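Local coordinates for protein D-3-phosphoglycerate dehydrogenase (Sulfolobus tokodaii, PDB 2EKL) that probably oxidises D-3-phosphoglycerate with NAD as cofactor, the first step of serine biosynthesis, at residues A[49-54]-A[301-306]; A[75-80]-A[293-298]; A[115-120]-A[138-143]; A[124-127]-A[132-135]; A[240-245]-A[270-275]. One frame throughout, in Å; residues are numbered along the deposited sequence.

Contact 1: A[49-54]-A[301-306]; sequences IIVVRS and QNLLNA
Ile-49 on strand 49-52 and Leu-303 on helix 289-309 have the nearest CA atoms of the two segments, 9.2 Å apart, so only side chains bridge strand and helix. Leu-303 reaches across with both branches of its fork. Its CD1 meets CG2 of Ile-49 at 4.0 Å, and the two side chains cross obliquely. Its CD2 approaches CG2 of Val-51 more loosely, at 4.4 Å. The fork thus faces two alternate residues of the strand, and both of these side chains leave the strand toward the helix.

The torsions explain which methyls touch. Leu-303 holds CG anti to its backbone N (chi1 174°), which carries the fork out from the helix. CG2 of Ile-49 is likewise anti to its own N, while the longer CG1 branch stands beside that N and leaves the short methyl to make the contact.

Strand 49-52 is the middle strand of a five-stranded parallel sheet, between strands 7-10 and 71-74. Leu-303 also packs on Ile-71 of the latter strand and on Leu-22 of helix 16-24. All three touching residues are buried. The contact is therefore purely apolar and non-directional. It depends on branched side chains shielding one another from water, and the spacing of the methyls suggests ordinary packing without strain.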
# COMPACT_ATOMS: atom_id res chain seq x y z
N ILE A 49 -1.21 -16.37 -39.20
CA ILE A 49 -1.10 -15.75 -37.89
C ILE A 49 -2.13 -16.30 -36.90
O ILE A 49 -3.27 -16.54 -37.27
CB ILE A 49 -1.34 -14.22 -37.98
CG1 ILE A 49 -0.37 -13.59 -38.98
CG2 ILE A 49 -1.19 -13.59 -36.60
CD1 ILE A 49 -0.69 -12.14 -39.32
N ILE A 50 -1.71 -16.50 -35.66
CA ILE A 50 -2.62 -16.96 -34.62
C ILE A 50 -2.44 -16.00 -33.45
O ILE A 50 -1.32 -15.63 -33.12
CB ILE A 50 -2.31 -18.41 -34.14
CG1 ILE A 50 -3.39 -18.87 -33.16
CG2 ILE A 50 -0.94 -18.47 -33.49
CD1 ILE A 50 -3.21 -20.29 -32.66
N VAL A 51 -3.55 -15.56 -32.86
CA VAL A 51 -3.49 -14.64 -31.73
C VAL A 51 -4.19 -15.33 -30.56
O VAL A 51 -5.34 -15.75 -30.68
CB VAL A 51 -4.20 -13.31 -32.04
CG1 VAL A 51 -4.03 -12.34 -30.88
CG2 VAL A 51 -3.64 -12.71 -33.32
N VAL A 52 -3.49 -15.45 -29.44
CA VAL A 52 -4.06 -16.13 -28.29
C VAL A 52 -3.88 -15.34 -26.99
O VAL A 52 -3.10 -14.37 -26.96
CB VAL A 52 -3.38 -17.50 -28.16
CG1 VAL A 52 -3.45 -18.24 -29.49
CG2 VAL A 52 -1.94 -17.33 -27.74
N ARG A 53 -4.69 -15.71 -26.01
CA ARG A 53 -4.38 -15.01 -24.83
C ARG A 53 -3.81 -16.02 -23.88
O ARG A 53 -2.63 -16.33 -23.88
CB ARG A 53 -5.67 -14.41 -24.23
CG ARG A 53 -5.58 -12.88 -24.08
CD ARG A 53 -6.40 -12.32 -22.89
NE ARG A 53 -7.63 -13.09 -22.64
CZ ARG A 53 -8.42 -12.74 -21.61
NH1 ARG A 53 -8.03 -11.82 -20.72
NH2 ARG A 53 -9.66 -13.21 -21.58
N SER A 54 -4.73 -16.62 -23.12
CA SER A 54 -4.27 -17.61 -22.16
C SER A 54 -5.05 -19.18 -22.06
O SER A 54 -4.49 -20.27 -21.95
CB SER A 54 -4.39 -17.38 -20.45
OG SER A 54 -3.96 -18.37 -19.54
N GLN A 301 1.12 -3.58 -31.80
CA GLN A 301 2.25 -2.95 -32.49
C GLN A 301 3.36 -3.94 -32.83
O GLN A 301 3.95 -3.87 -33.91
CB GLN A 301 2.82 -1.80 -31.65
CG GLN A 301 3.81 -0.95 -32.44
CD GLN A 301 3.25 -0.52 -33.79
OE1 GLN A 301 2.25 0.18 -33.87
NE2 GLN A 301 3.91 -0.96 -34.87
N ASN A 302 3.65 -4.86 -31.92
CA ASN A 302 4.69 -5.85 -32.19
C ASN A 302 4.25 -6.80 -33.29
O ASN A 302 5.07 -7.27 -34.09
CB ASN A 302 5.04 -6.64 -30.91
CG ASN A 302 5.83 -5.80 -29.92
OD1 ASN A 302 6.50 -4.84 -30.31
ND2 ASN A 302 5.78 -6.18 -28.65
N LEU A 303 2.95 -7.08 -33.35
CA LEU A 303 2.41 -7.96 -34.39
C LEU A 303 2.55 -7.27 -35.74
O LEU A 303 2.95 -7.90 -36.73
CB LEU A 303 0.94 -8.28 -34.12
CG LEU A 303 0.21 -9.06 -35.20
CD1 LEU A 303 0.96 -10.35 -35.50
CD2 LEU A 303 -1.22 -9.36 -34.75
N LEU A 304 2.23 -5.99 -35.79
CA LEU A 304 2.33 -5.23 -37.03
C LEU A 304 3.77 -5.15 -37.53
O LEU A 304 4.03 -5.27 -38.73
CB LEU A 304 1.78 -3.81 -36.85
CG LEU A 304 0.26 -3.65 -36.69
CD1 LEU A 304 -0.08 -2.19 -36.55
CD2 LEU A 304 -0.45 -4.25 -37.89
N ASN A 305 4.71 -4.94 -36.61
CA ASN A 305 6.11 -4.86 -36.99
C ASN A 305 6.58 -6.19 -37.59
O ASN A 305 7.29 -6.20 -38.60
CB ASN A 305 6.99 -4.51 -35.79
CG ASN A 305 8.44 -4.27 -36.18
OD1 ASN A 305 8.75 -3.36 -36.95
ND2 ASN A 305 9.34 -5.10 -35.65
N ALA A 306 6.17 -7.29 -36.97
CA ALA A 306 6.53 -8.62 -37.45
C ALA A 306 5.92 -8.86 -38.84
O ALA A 306 6.54 -9.47 -39.70
CB ALA A 306 6.04 -9.68 -36.48

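Contact 2: A[75-80]-A[293-298]; sequences AGIGLD and KRVAEM
The peptide group joining Ala-75 to Gly-76 is the flat group here, and Val-295 of helix 289-309 covers one of its faces. The methyl CG1 of Val-295 sits 3.7 Å from Ala-75 C and 3.7 Å from Gly-76 N, and so over the middle of the peptide unit. The backbones come close at this point, with the CA atoms of Gly-76 and Val-295 6.0 Å apart. Both loop residues also have backbone hydrogen bonds to other parts of the sheet domain, Ala-75 with Val-52 and Gly-76 with Ala-97.

The second methyl of Val-295 does different work. CG2 meets CG2 of Ile-77 at 3.9 Å, methyl against methyl. Ile-77 has CG1 in the crowded position between its backbone N and carbonyl carbon (chi1 62°), which leaves CG2 beside the N for Val-295. One valine thus wedges against three consecutive residues of the loop, and it is buried in doing so.

Ile-77 also touches the bound NAD and lies next to Ala-286, which binds the cofactor. The neighbouring Arg-294 forms a salt bridge with Glu-139 of the second subunit. The loop follows the C-terminal end of strand 71-74. This is the cleft between the two domains of the D-2-hydroxyacid dehydrogenase fold, with the cofactor beside the packed loop.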
# COMPACT_ATOMS: atom_id res chain seq x y z
N ALA A 75 -1.38 -12.12 -26.52
CA ALA A 75 -1.83 -10.85 -25.95
C ALA A 75 -1.70 -10.95 -24.43
O ALA A 75 -2.70 -11.06 -23.72
CB ALA A 75 -3.28 -10.58 -26.35
N GLY A 76 -0.46 -10.93 -23.96
CA GLY A 76 -0.19 -11.03 -22.54
C GLY A 76 1.24 -10.62 -22.22
O GLY A 76 2.00 -10.24 -23.11
N ILE A 77 1.61 -10.71 -20.95
CA ILE A 77 2.94 -10.32 -20.52
C ILE A 77 3.91 -11.49 -20.43
O ILE A 77 5.08 -11.32 -20.09
CB ILE A 77 2.88 -9.63 -19.14
CG1 ILE A 77 2.33 -10.60 -18.10
CG2 ILE A 77 2.00 -8.39 -19.23
CD1 ILE A 77 2.19 -10.01 -16.71
N GLY A 78 3.42 -12.69 -20.76
CA GLY A 78 4.26 -13.87 -20.71
C GLY A 78 4.01 -14.81 -21.88
O GLY A 78 3.21 -14.51 -22.75
N LEU A 79 4.70 -15.95 -21.88
CA LEU A 79 4.56 -16.92 -22.97
C LEU A 79 4.49 -18.36 -22.45
O LEU A 79 4.89 -19.29 -23.15
CB LEU A 79 5.74 -16.80 -23.93
CG LEU A 79 5.97 -15.44 -24.61
CD1 LEU A 79 7.28 -15.49 -25.39
CD2 LEU A 79 4.81 -15.11 -25.53
N ASP A 80 3.97 -18.53 -21.24
CA ASP A 80 3.87 -19.86 -20.64
C ASP A 80 2.94 -20.83 -21.36
O ASP A 80 3.00 -22.04 -21.13
CB ASP A 80 3.46 -19.75 -19.18
CG ASP A 80 4.45 -18.95 -18.35
OD1 ASP A 80 5.66 -19.22 -18.45
OD2 ASP A 80 4.01 -18.06 -17.59
N LYS A 293 -4.42 -1.96 -21.26
CA LYS A 293 -4.46 -1.24 -22.54
C LYS A 293 -3.08 -1.33 -23.19
O LYS A 293 -2.97 -1.49 -24.41
CB LYS A 293 -4.84 0.23 -22.33
CG LYS A 293 -4.81 1.04 -23.63
CD LYS A 293 -5.04 2.52 -23.38
CE LYS A 293 -4.90 3.32 -24.67
NZ LYS A 293 -5.02 4.79 -24.43
N ARG A 294 -2.03 -1.22 -22.38
CA ARG A 294 -0.68 -1.31 -22.93
C ARG A 294 -0.42 -2.71 -23.49
O ARG A 294 0.26 -2.86 -24.51
CB ARG A 294 0.37 -0.96 -21.88
CG ARG A 294 0.43 0.53 -21.54
CD ARG A 294 1.77 0.88 -20.93
NE ARG A 294 1.97 0.16 -19.68
CZ ARG A 294 1.47 0.55 -18.51
NH1 ARG A 294 0.73 1.65 -18.43
NH2 ARG A 294 1.69 -0.18 -17.43
N VAL A 295 -0.95 -3.73 -22.82
CA VAL A 295 -0.77 -5.10 -23.30
C VAL A 295 -1.36 -5.23 -24.70
O VAL A 295 -0.73 -5.76 -25.60
CB VAL A 295 -1.45 -6.13 -22.36
CG1 VAL A 295 -1.48 -7.50 -23.02
CG2 VAL A 295 -0.68 -6.21 -21.04
N ALA A 296 -2.57 -4.71 -24.87
CA ALA A 296 -3.24 -4.76 -26.17
C ALA A 296 -2.48 -3.96 -27.23
O ALA A 296 -2.24 -4.46 -28.33
CB ALA A 296 -4.67 -4.24 -26.05
N GLU A 297 -2.10 -2.73 -26.89
CA GLU A 297 -1.38 -1.86 -27.83
C GLU A 297 -0.02 -2.41 -28.22
O GLU A 297 0.36 -2.37 -29.39
CB GLU A 297 -1.20 -0.47 -27.23
CG GLU A 297 -2.49 0.22 -26.84
CD GLU A 297 -2.27 1.67 -26.45
OE1 GLU A 297 -1.30 1.95 -25.71
OE2 GLU A 297 -3.07 2.53 -26.87
N MET A 298 0.73 -2.90 -27.24
CA MET A 298 2.05 -3.44 -27.50
C MET A 298 1.98 -4.71 -28.32
O MET A 298 2.77 -4.90 -29.24
CB MET A 298 2.77 -3.72 -26.18
CG MET A 298 3.18 -2.47 -25.44
SD MET A 298 4.16 -2.88 -23.99
CE MET A 298 5.46 -3.86 -24.76

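Contact 3: A[115-120]-A[138-143]; sequences AAARKM and LELAGK
Leu-138 and Ala-117 are joined by one direct backbone hydrogen bond. Leu-138 N donates to Ala-117 O at 2.8 Å, fairly straight at 161°, with the donor tilted 34° from the carbonyl plane. The bond ties the connecting chain to the last turn of helix 102-118.

A second polar link runs through water. Arg-118 NH1 donates to the water at 3.0 Å, and the water donates in turn to Leu-138 O. It lies in the plane of the guanidinium, at its edge. Bends at chi2 and chi3 fold the arginine back, laying its CD against Leu-138 O at 3.5 Å. Its main polar partners are in the second subunit: NH1 binds Ser-104 O and NH2 binds Ile-284 O there.

The apolar part is small. Ala-117 CB meets CD2 of Leu-140 at 4.1 Å, and that leucine also packs on Met-113 and Ile-114 of the same helix.

Within the segments, Lys-143 NZ reaches back to Glu-139 O at 2.7 Å, in the carbonyl plane. This brace spans the type II beta turn from Leu-140 to Lys-143. The same NZ forms a salt bridge with Glu-290 of the second subunit. A Schellman motif at Lys-119, with positive phi, closes the helix. The whole belongs to the dimer interface, where the chain leads into strand 144-148 of the Rossmann-type NAD-binding domain.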
# COMPACT_ATOMS: atom_id res chain seq x y z
N ALA A 115 0.33 -3.41 3.48
CA ALA A 115 -0.84 -4.11 4.00
C ALA A 115 -0.41 -5.20 4.98
O ALA A 115 -1.04 -5.40 6.02
CB ALA A 115 -1.66 -4.71 2.87
N ALA A 116 0.68 -5.89 4.64
CA ALA A 116 1.20 -6.96 5.50
C ALA A 116 1.78 -6.40 6.79
O ALA A 116 1.53 -6.92 7.88
CB ALA A 116 2.28 -7.75 4.75
N ALA A 117 2.58 -5.35 6.66
CA ALA A 117 3.20 -4.72 7.81
C ALA A 117 2.19 -4.12 8.78
O ALA A 117 2.40 -4.12 9.99
CB ALA A 117 4.16 -3.62 7.34
N ARG A 118 1.06 -3.65 8.25
CA ARG A 118 0.07 -2.99 9.09
C ARG A 118 -1.24 -3.73 9.31
O ARG A 118 -2.18 -3.15 9.87
CB ARG A 118 -0.20 -1.60 8.51
CG ARG A 118 1.06 -0.75 8.46
CD ARG A 118 1.49 -0.36 9.87
NE ARG A 118 0.67 0.73 10.39
CZ ARG A 118 0.86 2.02 10.10
NH1 ARG A 118 1.84 2.38 9.28
NH2 ARG A 118 0.06 2.94 10.62
N LYS A 119 -1.31 -4.98 8.88
CA LYS A 119 -2.52 -5.79 9.03
C LYS A 119 -3.72 -5.00 8.54
O LYS A 119 -4.76 -4.95 9.19
CB LYS A 119 -2.71 -6.17 10.50
CG LYS A 119 -1.53 -6.93 11.07
CD LYS A 119 -1.67 -7.20 12.55
CE LYS A 119 -0.43 -7.87 13.09
NZ LYS A 119 -0.51 -8.08 14.57
N MET A 120 -3.58 -4.38 7.37
CA MET A 120 -4.66 -3.58 6.82
C MET A 120 -5.92 -4.39 6.54
O MET A 120 -7.03 -3.90 6.74
CB MET A 120 -4.19 -2.87 5.54
CG MET A 120 -3.21 -1.75 5.81
SD MET A 120 -2.71 -0.85 4.33
CE MET A 120 -4.17 0.09 4.00
N LEU A 138 3.76 -2.88 12.07
CA LEU A 138 5.17 -2.48 12.05
C LEU A 138 5.44 -1.31 11.12
O LEU A 138 4.86 -1.21 10.03
CB LEU A 138 6.03 -3.67 11.62
CG LEU A 138 6.00 -4.92 12.50
CD1 LEU A 138 6.84 -6.02 11.87
CD2 LEU A 138 6.52 -4.57 13.89
N GLU A 139 6.35 -0.43 11.53
CA GLU A 139 6.75 0.73 10.73
C GLU A 139 7.86 0.27 9.77
O GLU A 139 8.62 -0.65 10.08
CB GLU A 139 7.25 1.84 11.65
CG GLU A 139 7.63 3.13 10.95
CD GLU A 139 7.94 4.24 11.93
OE1 GLU A 139 7.00 4.94 12.35
OE2 GLU A 139 9.14 4.40 12.29
N LEU A 140 7.95 0.91 8.61
CA LEU A 140 8.93 0.51 7.60
C LEU A 140 10.16 1.39 7.47
O LEU A 140 11.24 0.90 7.14
CB LEU A 140 8.24 0.38 6.24
CG LEU A 140 7.15 -0.70 6.22
CD1 LEU A 140 6.27 -0.54 4.98
CD2 LEU A 140 7.80 -2.07 6.25
N ALA A 141 9.99 2.68 7.71
CA ALA A 141 11.09 3.63 7.60
C ALA A 141 12.27 3.20 8.45
O ALA A 141 12.09 2.71 9.57
CB ALA A 141 10.62 5.02 8.02
N GLY A 142 13.48 3.36 7.92
CA GLY A 142 14.68 3.00 8.65
C GLY A 142 15.05 1.53 8.58
O GLY A 142 16.18 1.15 8.91
N LYS A 143 14.11 0.70 8.17
CA LYS A 143 14.38 -0.72 8.07
C LYS A 143 15.02 -1.06 6.74
O LYS A 143 15.08 -0.23 5.83
CB LYS A 143 13.10 -1.52 8.31
CG LYS A 143 12.61 -1.36 9.74
CD LYS A 143 11.38 -2.17 10.04
CE LYS A 143 10.92 -1.92 11.46
NZ LYS A 143 9.61 -2.56 11.72
O HOH W 1 3.95 0.69 8.08

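Contact 4: A[124-127]-A[132-135]; sequences MALA and FKKI
Ala-127 and Phe-132 form a short-range apolar contact, where the chain doubles back on itself after helix 120-128. The chain turns back within the few residues after the helix end. It then runs past the last turns of the helix, at the edge of the NAD-binding domain.

One half is the phenylalanine ring. Ala-127 CB lies over one of its faces, 4.1 Å from CZ. The rim atom CE1 of Phe-132 also comes within 3.5 Å of Ala-127 O and 3.8 Å of Ala-127 CA. Phe-132 leaves its backbone away from the helix. Its ring nevertheless returns, because CG stands beside the backbone N (chi1 -79°) and the ring then swings over the alanine.

Leu-126 carries the other half. Its CD1 touches the backbone of the returning chain at Lys-133 O, 4.1 Å away. The same methyl of Leu-126 lies 4.2 Å from CE of Lys-133, so the aliphatic part of the lysine covers the leucine. Lys-133 O has a polar partner in Thr-282 OG1 of the second subunit.

That subunit borders much of this site. Its Glu-262 packs on Phe-132, its Ile-284 on Ile-135, and Met-124 meets its own copy. Replacing Phe-132 by alanine would probably leave the Ala-127 methyl without the ring over it and Glu-262 of the second subunit without its packing partner. The site is a helix followed by a returning arm, both lying in the dimer interface of this dehydrogenase.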
# COMPACT_ATOMS: atom_id res chain seq x y z
N MET A 124 -9.55 -3.43 7.87
CA MET A 124 -10.62 -3.09 6.94
C MET A 124 -11.84 -3.99 7.14
O MET A 124 -12.98 -3.54 7.01
CB MET A 124 -10.13 -3.17 5.50
CG MET A 124 -9.04 -2.18 5.16
SD MET A 124 -8.51 -2.36 3.44
CE MET A 124 -7.46 -3.74 3.56
N ALA A 125 -11.59 -5.26 7.44
CA ALA A 125 -12.68 -6.20 7.66
C ALA A 125 -13.44 -5.77 8.91
O ALA A 125 -14.67 -5.77 8.94
CB ALA A 125 -12.14 -7.61 7.83
N LEU A 126 -12.70 -5.41 9.95
CA LEU A 126 -13.30 -4.97 11.19
C LEU A 126 -14.16 -3.73 10.94
O LEU A 126 -15.32 -3.68 11.35
CB LEU A 126 -12.22 -4.65 12.23
CG LEU A 126 -11.61 -5.87 12.91
CD1 LEU A 126 -10.32 -5.51 13.60
CD2 LEU A 126 -12.62 -6.44 13.91
N ALA A 127 -13.60 -2.75 10.25
CA ALA A 127 -14.32 -1.52 9.95
C ALA A 127 -15.65 -1.78 9.23
O ALA A 127 -16.70 -1.27 9.64
CB ALA A 127 -13.45 -0.59 9.10
N PHE A 132 -14.74 -0.67 15.09
CA PHE A 132 -13.55 0.15 14.92
C PHE A 132 -12.51 -0.04 16.02
O PHE A 132 -12.24 0.86 16.81
CB PHE A 132 -13.94 1.62 14.78
CG PHE A 132 -14.44 1.97 13.41
CD1 PHE A 132 -15.50 1.26 12.84
CD2 PHE A 132 -13.84 2.98 12.67
CE1 PHE A 132 -15.95 1.55 11.56
CE2 PHE A 132 -14.29 3.28 11.39
CZ PHE A 132 -15.34 2.57 10.83
N LYS A 133 -11.94 -1.24 16.04
CA LYS A 133 -10.92 -1.60 17.00
C LYS A 133 -9.55 -1.43 16.34
O LYS A 133 -9.32 -1.93 15.24
CB LYS A 133 -11.10 -3.06 17.42
CG LYS A 133 -10.00 -3.59 18.33
CD LYS A 133 -10.37 -4.96 18.88
CE LYS A 133 -10.57 -5.98 17.77
NZ LYS A 133 -11.03 -7.29 18.32
N LYS A 134 -8.66 -0.73 17.02
CA LYS A 134 -7.31 -0.50 16.49
C LYS A 134 -6.47 -1.77 16.51
O LYS A 134 -6.63 -2.62 17.38
CB LYS A 134 -6.61 0.59 17.31
CG LYS A 134 -7.27 1.96 17.23
CD LYS A 134 -6.49 2.98 18.05
CE LYS A 134 -7.09 4.37 17.94
NZ LYS A 134 -6.38 5.36 18.81
N ILE A 135 -5.58 -1.89 15.53
CA ILE A 135 -4.69 -3.04 15.40
C ILE A 135 -3.28 -2.51 15.18
O ILE A 135 -3.07 -1.60 14.38
CB ILE A 135 -5.11 -3.93 14.20
CG1 ILE A 135 -4.08 -5.04 13.98
CG2 ILE A 135 -5.25 -3.07 12.96
CD1 ILE A 135 -4.00 -6.02 15.13

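Contact 5: A[240-245]-A[270-275]; sequences KALLDY and LELLKH
Glu-271, on helix 267-274, lies across Leu-243 of helix 239-247 at about a right angle. Its extended chain brings the carboxylate carbon CD to 3.9 Å from Leu-243 CD2. That leucine methyl lies against both the CB and the carboxylate group. The charge itself is met by Lys-247, through a salt bridge at OE2.

Leu-272 follows and fills the middle. Its CG stands beside the backbone N (chi1 -84°), which turns CD2 onto the other helix. That methyl presses on the backbone, 3.6 Å from Leu-243 CA, and lies 3.7 Å from Leu-243 CB. It also meets CD2 of Leu-242 at 4.2 Å. The two helices belong to successive beta-alpha-beta crossovers of the Rossmann-type domain. Helix 239-247 joins strands 226-230 and 251-256. Helix 267-274 leads on to strand 278-280. The axes of 240-245 and 270-274 come within 10.2 Å and cross at 47°. Leu-243 serves both neighbours, its CD1 leaning on Leu-272 and its CD2 on Glu-271. Shortening Leu-243 to alanine is likely to open a gap beneath Leu-272 and leave CB and the carboxylate of Glu-271 without the leucine methyl beside them.

Past the end of the helix, the side chain of His-275 packs on Ile-246 of helix 239-247.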
# COMPACT_ATOMS: atom_id res chain seq x y z
N LYS A 240 5.96 -25.20 1.64
CA LYS A 240 5.92 -26.01 2.84
C LYS A 240 6.90 -25.46 3.88
O LYS A 240 6.60 -25.43 5.07
CB LYS A 240 6.22 -27.47 2.49
CG LYS A 240 5.13 -28.07 1.61
CD LYS A 240 5.49 -29.45 1.08
CE LYS A 240 4.36 -30.02 0.23
NZ LYS A 240 4.69 -31.36 -0.32
N ALA A 241 8.06 -25.01 3.42
CA ALA A 241 9.05 -24.43 4.33
C ALA A 241 8.45 -23.14 4.89
O ALA A 241 8.60 -22.84 6.07
CB ALA A 241 10.35 -24.14 3.58
N LEU A 242 7.77 -22.38 4.03
CA LEU A 242 7.15 -21.13 4.45
C LEU A 242 6.15 -21.36 5.58
O LEU A 242 6.19 -20.69 6.60
CB LEU A 242 6.43 -20.47 3.27
CG LEU A 242 5.62 -19.20 3.58
CD1 LEU A 242 6.55 -18.08 4.04
CD2 LEU A 242 4.85 -18.79 2.33
N LEU A 243 5.25 -22.32 5.39
CA LEU A 243 4.26 -22.63 6.40
C LEU A 243 4.95 -23.01 7.71
O LEU A 243 4.52 -22.61 8.79
CB LEU A 243 3.35 -23.77 5.93
CG LEU A 243 2.28 -24.26 6.90
CD1 LEU A 243 1.34 -23.13 7.27
CD2 LEU A 243 1.50 -25.40 6.26
N ASP A 244 6.02 -23.78 7.59
CA ASP A 244 6.80 -24.22 8.74
C ASP A 244 7.30 -23.02 9.53
O ASP A 244 7.11 -22.92 10.75
CB ASP A 244 7.98 -25.07 8.26
CG ASP A 244 8.74 -25.74 9.39
OD1 ASP A 244 8.38 -25.53 10.57
OD2 ASP A 244 9.69 -26.49 9.10
N TYR A 245 7.93 -22.08 8.83
CA TYR A 245 8.47 -20.90 9.47
C TYR A 245 7.43 -19.88 9.94
O TYR A 245 7.72 -19.07 10.82
CB TYR A 245 9.51 -20.25 8.55
CG TYR A 245 10.84 -20.97 8.61
CD1 TYR A 245 11.78 -20.66 9.59
CD2 TYR A 245 11.12 -22.01 7.73
CE1 TYR A 245 12.98 -21.36 9.69
CE2 TYR A 245 12.32 -22.73 7.82
CZ TYR A 245 13.24 -22.40 8.81
OH TYR A 245 14.42 -23.09 8.90
N LEU A 270 -3.89 -24.82 1.62
CA LEU A 270 -5.09 -24.34 2.28
C LEU A 270 -4.75 -23.80 3.66
O LEU A 270 -5.31 -22.79 4.09
CB LEU A 270 -6.10 -25.49 2.39
CG LEU A 270 -6.60 -25.98 1.03
CD1 LEU A 270 -7.40 -27.27 1.18
CD2 LEU A 270 -7.45 -24.89 0.39
N GLU A 271 -3.84 -24.46 4.36
CA GLU A 271 -3.46 -24.02 5.70
C GLU A 271 -2.80 -22.64 5.63
O GLU A 271 -3.03 -21.78 6.49
CB GLU A 271 -2.50 -25.02 6.36
CG GLU A 271 -2.54 -24.94 7.88
CD GLU A 271 -1.65 -25.97 8.55
OE1 GLU A 271 -1.61 -27.13 8.07
OE2 GLU A 271 -1.01 -25.63 9.56
N LEU A 272 -1.98 -22.43 4.61
CA LEU A 272 -1.31 -21.14 4.42
C LEU A 272 -2.34 -20.06 4.14
O LEU A 272 -2.35 -19.02 4.78
CB LEU A 272 -0.33 -21.21 3.24
CG LEU A 272 1.07 -21.76 3.48
CD1 LEU A 272 1.79 -21.92 2.15
CD2 LEU A 272 1.84 -20.82 4.40
N LEU A 273 -3.22 -20.32 3.17
CA LEU A 273 -4.24 -19.35 2.80
C LEU A 273 -5.07 -18.85 3.98
O LEU A 273 -5.34 -17.65 4.08
CB LEU A 273 -5.17 -19.94 1.73
CG LEU A 273 -6.31 -19.02 1.27
CD1 LEU A 273 -5.73 -17.76 0.64
CD2 LEU A 273 -7.19 -19.75 0.28
N LYS A 274 -5.45 -19.75 4.88
CA LYS A 274 -6.28 -19.37 6.02
C LYS A 274 -5.53 -18.75 7.21
O LYS A 274 -6.17 -18.25 8.14
CB LYS A 274 -7.08 -20.58 6.52
CG LYS A 274 -6.26 -21.63 7.24
CD LYS A 274 -7.14 -22.77 7.74
CE LYS A 274 -6.32 -23.86 8.40
NZ LYS A 274 -5.68 -23.42 9.67
N HIS A 275 -4.21 -18.78 7.18
CA HIS A 275 -3.42 -18.24 8.28
C HIS A 275 -3.49 -16.71 8.32
O HIS A 275 -3.44 -16.05 7.28
CB HIS A 275 -1.96 -18.67 8.16
CG HIS A 275 -1.19 -18.54 9.44
ND1 HIS A 275 -0.95 -19.61 10.27
CD2 HIS A 275 -0.66 -17.46 10.05
CE1 HIS A 275 -0.29 -19.19 11.34
NE2 HIS A 275 -0.10 -17.89 11.23

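Overall arrangement
Contacts 1 and 2 share helix 289-309 and lie in the first sheet domain, their centres 9 Å apart. They touch directly, Val-52 O to Ala-75 N at 2.9 Å, probably a hydrogen bond. Contact 2 reaches the bound NAD through Ile-77, whereas the others are away from the annotated sites. Contacts 3, 4 and 5 belong to the NAD-binding domain and touch the second subunit. Contact 2 does so too, through Arg-294, whose partner there is a contact 3 residue. Contact 4 is nested within contact 3, and Lys-119 CD packs on Ile-135 CG1 at 3.5 Å. Leu-273 of contact 5 packs on Ala-127 of the second subunit, a contact 4 residue. Contacts 1 and 4 are farthest apart, centres 47 Å.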